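Glypican-1 (Homo sapiens, PDB 4YWT) carries heparan sulfate chains at the cell surface, through which it binds alpha-4 (V) collagen and takes part in Schwann cell myelination. Local coordinates at residues Ser145-Tyr150 and Leu156-Thr161. The protein carries 3 engineered substitutions. Numbering follows the deposited sequence.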
ATOM      1  N   SER A 145      -8.349 -26.746  -5.442  1.00 32.15           N
ATOM      2  CA  SER A 145      -8.832 -25.802  -6.446  1.00 37.94           C
ATOM      3  C   SER A 145      -9.852 -24.835  -5.842  1.00 39.99           C
ATOM      4  O   SER A 145      -9.836 -23.635  -6.135  1.00 32.57           O
ATOM      5  CB  SER A 145      -9.446 -26.542  -7.637  1.00 35.32           C
ATOM      6  OG  SER A 145      -8.440 -27.144  -8.434  1.00 39.60           O
ATOM      7  N   GLU A 146     -10.730 -25.364  -4.993  1.00 42.16           N
ATOM      8  CA  GLU A 146     -11.733 -24.554  -4.308  1.00 42.80           C
ATOM      9  C   GLU A 146     -11.085 -23.544  -3.368  1.00 36.92           C
ATOM     10  O   GLU A 146     -11.488 -22.379  -3.325  1.00 29.66           O
ATOM     11  CB  GLU A 146     -12.706 -25.446  -3.531  1.00 50.98           C
ATOM     12  CG  GLU A 146     -13.775 -26.103  -4.390  1.00 63.31           C
ATOM     13  CD  GLU A 146     -14.980 -25.207  -4.608  1.00 69.35           C
ATOM     14  OE1 GLU A 146     -15.756 -25.007  -3.650  1.00 74.70           O
ATOM     15  OE2 GLU A 146     -15.150 -24.696  -5.733  1.00 73.58           O
ATOM     16  N   LEU A 147     -10.087 -23.995  -2.611  1.00 30.57           N
ATOM     17  CA  LEU A 147      -9.321 -23.111  -1.738  1.00 28.19           C
ATOM     18  C   LEU A 147      -8.660 -21.999  -2.542  1.00 32.66           C
ATOM     19  O   LEU A 147      -8.605 -20.845  -2.112  1.00 36.36           O
ATOM     20  CB  LEU A 147      -8.258 -23.897  -0.969  1.00 33.31           C
ATOM     21  CG  LEU A 147      -8.698 -24.749   0.221  1.00 31.75           C
ATOM     22  CD1 LEU A 147      -7.514 -25.522   0.775  1.00 32.54           C
ATOM     23  CD2 LEU A 147      -9.300 -23.870   1.298  1.00 30.99           C
ATOM     24  N   ARG A 148      -8.162 -22.365  -3.718  1.00 39.40           N
ATOM     25  CA  ARG A 148      -7.472 -21.437  -4.604  1.00 42.42           C
ATOM     26  C   ARG A 148      -8.427 -20.354  -5.106  1.00 40.87           C
ATOM     27  O   ARG A 148      -8.129 -19.155  -5.023  1.00 39.36           O
ATOM     28  CB  ARG A 148      -6.851 -22.211  -5.769  1.00 39.46           C
ATOM     29  CG  ARG A 148      -5.751 -21.487  -6.514  1.00 41.06           C
ATOM     30  CD  ARG A 148      -4.937 -22.475  -7.338  1.00 36.76           C
ATOM     31  NE  ARG A 148      -4.128 -23.348  -6.490  1.00 41.11           N
ATOM     32  CZ  ARG A 148      -4.067 -24.670  -6.614  1.00 40.39           C
ATOM     33  NH1 ARG A 148      -4.776 -25.285  -7.551  1.00 39.70           N
ATOM     34  NH2 ARG A 148      -3.300 -25.380  -5.796  1.00 36.73           N
ATOM     35  N   LEU A 149      -9.578 -20.784  -5.617  1.00 42.82           N
ATOM     36  CA  LEU A 149     -10.629 -19.861  -6.040  1.00 44.11           C
ATOM     37  C   LEU A 149     -11.059 -18.950  -4.897  1.00 41.02           C
ATOM     38  O   LEU A 149     -11.306 -17.760  -5.094  1.00 33.50           O
ATOM     39  CB  LEU A 149     -11.841 -20.630  -6.567  1.00 43.38           C
ATOM     40  CG  LEU A 149     -11.826 -21.031  -8.041  1.00 49.75           C
ATOM     41  CD1 LEU A 149     -12.933 -22.031  -8.327  1.00 47.21           C
ATOM     42  CD2 LEU A 149     -11.971 -19.801  -8.921  1.00 46.70           C
ATOM     43  N   TYR A 150     -11.146 -19.525  -3.702  1.00 38.80           N
ATOM     44  CA  TYR A 150     -11.524 -18.780  -2.508  1.00 39.16           C
ATOM     45  C   TYR A 150     -10.501 -17.702  -2.174  1.00 41.87           C
ATOM     46  O   TYR A 150     -10.864 -16.605  -1.754  1.00 43.51           O
ATOM     47  CB  TYR A 150     -11.689 -19.731  -1.322  1.00 43.90           C
ATOM     48  CG  TYR A 150     -12.193 -19.062  -0.066  1.00 47.78           C
ATOM     49  CD1 TYR A 150     -13.478 -18.544  -0.002  1.00 50.71           C
ATOM     50  CD2 TYR A 150     -11.386 -18.954   1.058  1.00 53.22           C
ATOM     51  CE1 TYR A 150     -13.944 -17.934   1.145  1.00 54.99           C
ATOM     52  CE2 TYR A 150     -11.845 -18.346   2.211  1.00 59.09           C
ATOM     53  CZ  TYR A 150     -13.127 -17.838   2.248  1.00 62.37           C
ATOM     54  OH  TYR A 150     -13.596 -17.229   3.388  1.00 65.67           O
ATOM     55  N   LEU A 156     -17.325 -17.634  -2.475  1.00 92.06           N
ATOM     56  CA  LEU A 156     -17.555 -18.957  -1.931  1.00 83.89           C
ATOM     57  C   LEU A 156     -17.211 -18.785  -0.466  1.00 79.39           C
ATOM     58  O   LEU A 156     -16.639 -17.757  -0.102  1.00 78.42           O
ATOM     59  CB  LEU A 156     -16.660 -20.023  -2.575  1.00 78.30           C
ATOM     60  CG  LEU A 156     -16.502 -20.178  -4.090  1.00 72.60           C
ATOM     61  CD1 LEU A 156     -15.106 -20.691  -4.399  1.00 70.67           C
ATOM     62  CD2 LEU A 156     -17.545 -21.121  -4.662  1.00 73.52           C
ATOM     63  N   HIS A 157     -17.577 -19.734   0.388  1.00 81.39           N
ATOM     64  CA  HIS A 157     -16.885 -19.805   1.672  1.00 85.92           C
ATOM     65  C   HIS A 157     -16.642 -21.271   2.038  1.00 80.26           C
ATOM     66  O   HIS A 157     -17.332 -22.172   1.549  1.00 78.56           O
ATOM     67  CB  HIS A 157     -17.653 -19.032   2.762  1.00 95.93           C
ATOM     68  CG  HIS A 157     -17.118 -19.222   4.152  1.00103.12           C
ATOM     69  ND1 HIS A 157     -17.189 -20.414   4.838  1.00107.44           N
ATOM     70  CD2 HIS A 157     -16.409 -18.381   4.942  1.00104.95           C
ATOM     71  CE1 HIS A 157     -16.599 -20.283   6.013  1.00108.27           C
ATOM     72  NE2 HIS A 157     -16.116 -19.059   6.100  1.00107.91           N
ATOM     73  N   LEU A 158     -15.630 -21.489   2.875  1.00 75.86           N
ATOM     74  CA  LEU A 158     -15.125 -22.811   3.232  1.00 74.66           C
ATOM     75  C   LEU A 158     -16.048 -23.683   4.066  1.00 72.87           C
ATOM     76  O   LEU A 158     -15.924 -24.883   4.027  1.00 74.08           O
ATOM     77  CB  LEU A 158     -13.810 -22.656   3.990  1.00 74.77           C
ATOM     78  CG  LEU A 158     -12.853 -21.739   3.241  1.00 74.00           C
ATOM     79  CD1 LEU A 158     -11.645 -21.403   4.083  1.00 75.19           C
ATOM     80  CD2 LEU A 158     -12.443 -22.417   1.951  1.00 73.05           C
ATOM     81  N   GLU A 159     -16.947 -23.106   4.848  1.00 65.40           N
ATOM     82  CA  GLU A 159     -17.758 -23.915   5.755  1.00 64.17           C
ATOM     83  C   GLU A 159     -18.582 -24.962   5.018  1.00 60.45           C
ATOM     84  O   GLU A 159     -18.509 -26.162   5.300  1.00 60.37           O
ATOM     85  CB  GLU A 159     -18.687 -23.023   6.570  1.00 61.93           C
ATOM     86  N   GLU A 160     -19.362 -24.476   4.066  1.00 60.32           N
ATOM     87  CA  GLU A 160     -20.244 -25.294   3.263  1.00 60.19           C
ATOM     88  C   GLU A 160     -19.436 -26.197   2.328  1.00 59.22           C
ATOM     89  O   GLU A 160     -19.751 -27.375   2.170  1.00 64.55           O
ATOM     90  CB  GLU A 160     -21.203 -24.393   2.475  1.00 68.40           C
ATOM     91  CG  GLU A 160     -21.706 -23.140   3.223  1.00 78.98           C
ATOM     92  CD  GLU A 160     -20.689 -21.998   3.280  1.00 88.85           C
ATOM     93  OE1 GLU A 160     -19.470 -22.273   3.314  1.00 90.40           O
ATOM     94  OE2 GLU A 160     -21.109 -20.822   3.263  1.00 92.35           O
ATOM     95  N   THR A 161     -18.385 -25.641   1.730  1.00 54.91           N
ATOM     96  CA  THR A 161     -17.545 -26.364   0.772  1.00 48.09           C
ATOM     97  C   THR A 161     -16.827 -27.558   1.406  1.00 43.38           C
ATOM     98  O   THR A 161     -16.794 -28.658   0.849  1.00 41.12           O
ATOM     99  CB  THR A 161     -16.498 -25.420   0.148  1.00 45.09           C
ATOM    100  OG1 THR A 161     -17.159 -24.468  -0.693  1.00 46.77           O
ATOM    101  CG2 THR A 161     -15.486 -26.198  -0.681  1.00 49.81           C
TER
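Leu158 lays its branch point over one face of the Tyr150 ring: CG stands 3.9 Å from the ring centroid, displaced toward the rim, a CH-pi contact. Both methyls take part. Leu158 CD1 sits above the plane just outside the rim by Tyr150 CE2, while Leu158 CD2 lies over the CG-CD2 rim of the ring and meets Leu147 CD2 at 3.5 Å. At its edge, near the ring plane, Tyr150 CE1 comes within 3.0 Å of the carbonyl O of Leu156. Tyr150 OH approaches His157 CD2 to 3.4 Å. The two rings form an offset edge-to-face pair, the tyrosine edge toward the imidazole face, with planes at 81°. Tyr150 gets there because its CG is anti to the backbone N (chi1 -175°), which sends the ring across to the other segment. From the loop ahead of the second helix, Leu156 CD1 rests against Leu149 CB at 3.9 Å; one turn before Tyr150, Glu146 OE1 lies 3.2 Å from Thr161 CG2.

The contact sits at the turn of a roughly antiparallel helical hairpin in the elongated glypican core, joining the end of helix 137-152 to the start of helix 158-177. No hydrogen bond links the two segments; side-chain packing and the approach of the tyrosine edge to the Leu156 carbonyl hold them. His157 is the N-cap of the second helix: its ND1 accepts from Glu159 N at 2.7 Å. That bond is nearly straight (176°), though the donor is tilted from the imidazole plane. The His157 side chain is poorly ordered, which tempers the detail here. One turn on, Thr161 OG1 donates to His157 O from above the carbonyl plane. Helix 204-236 backs the apolar side, with Phe216 against Leu147 and Tyr150, while Arg220 makes a cation-pi contact with Tyr150 and hydrogen-bonds its backbone O.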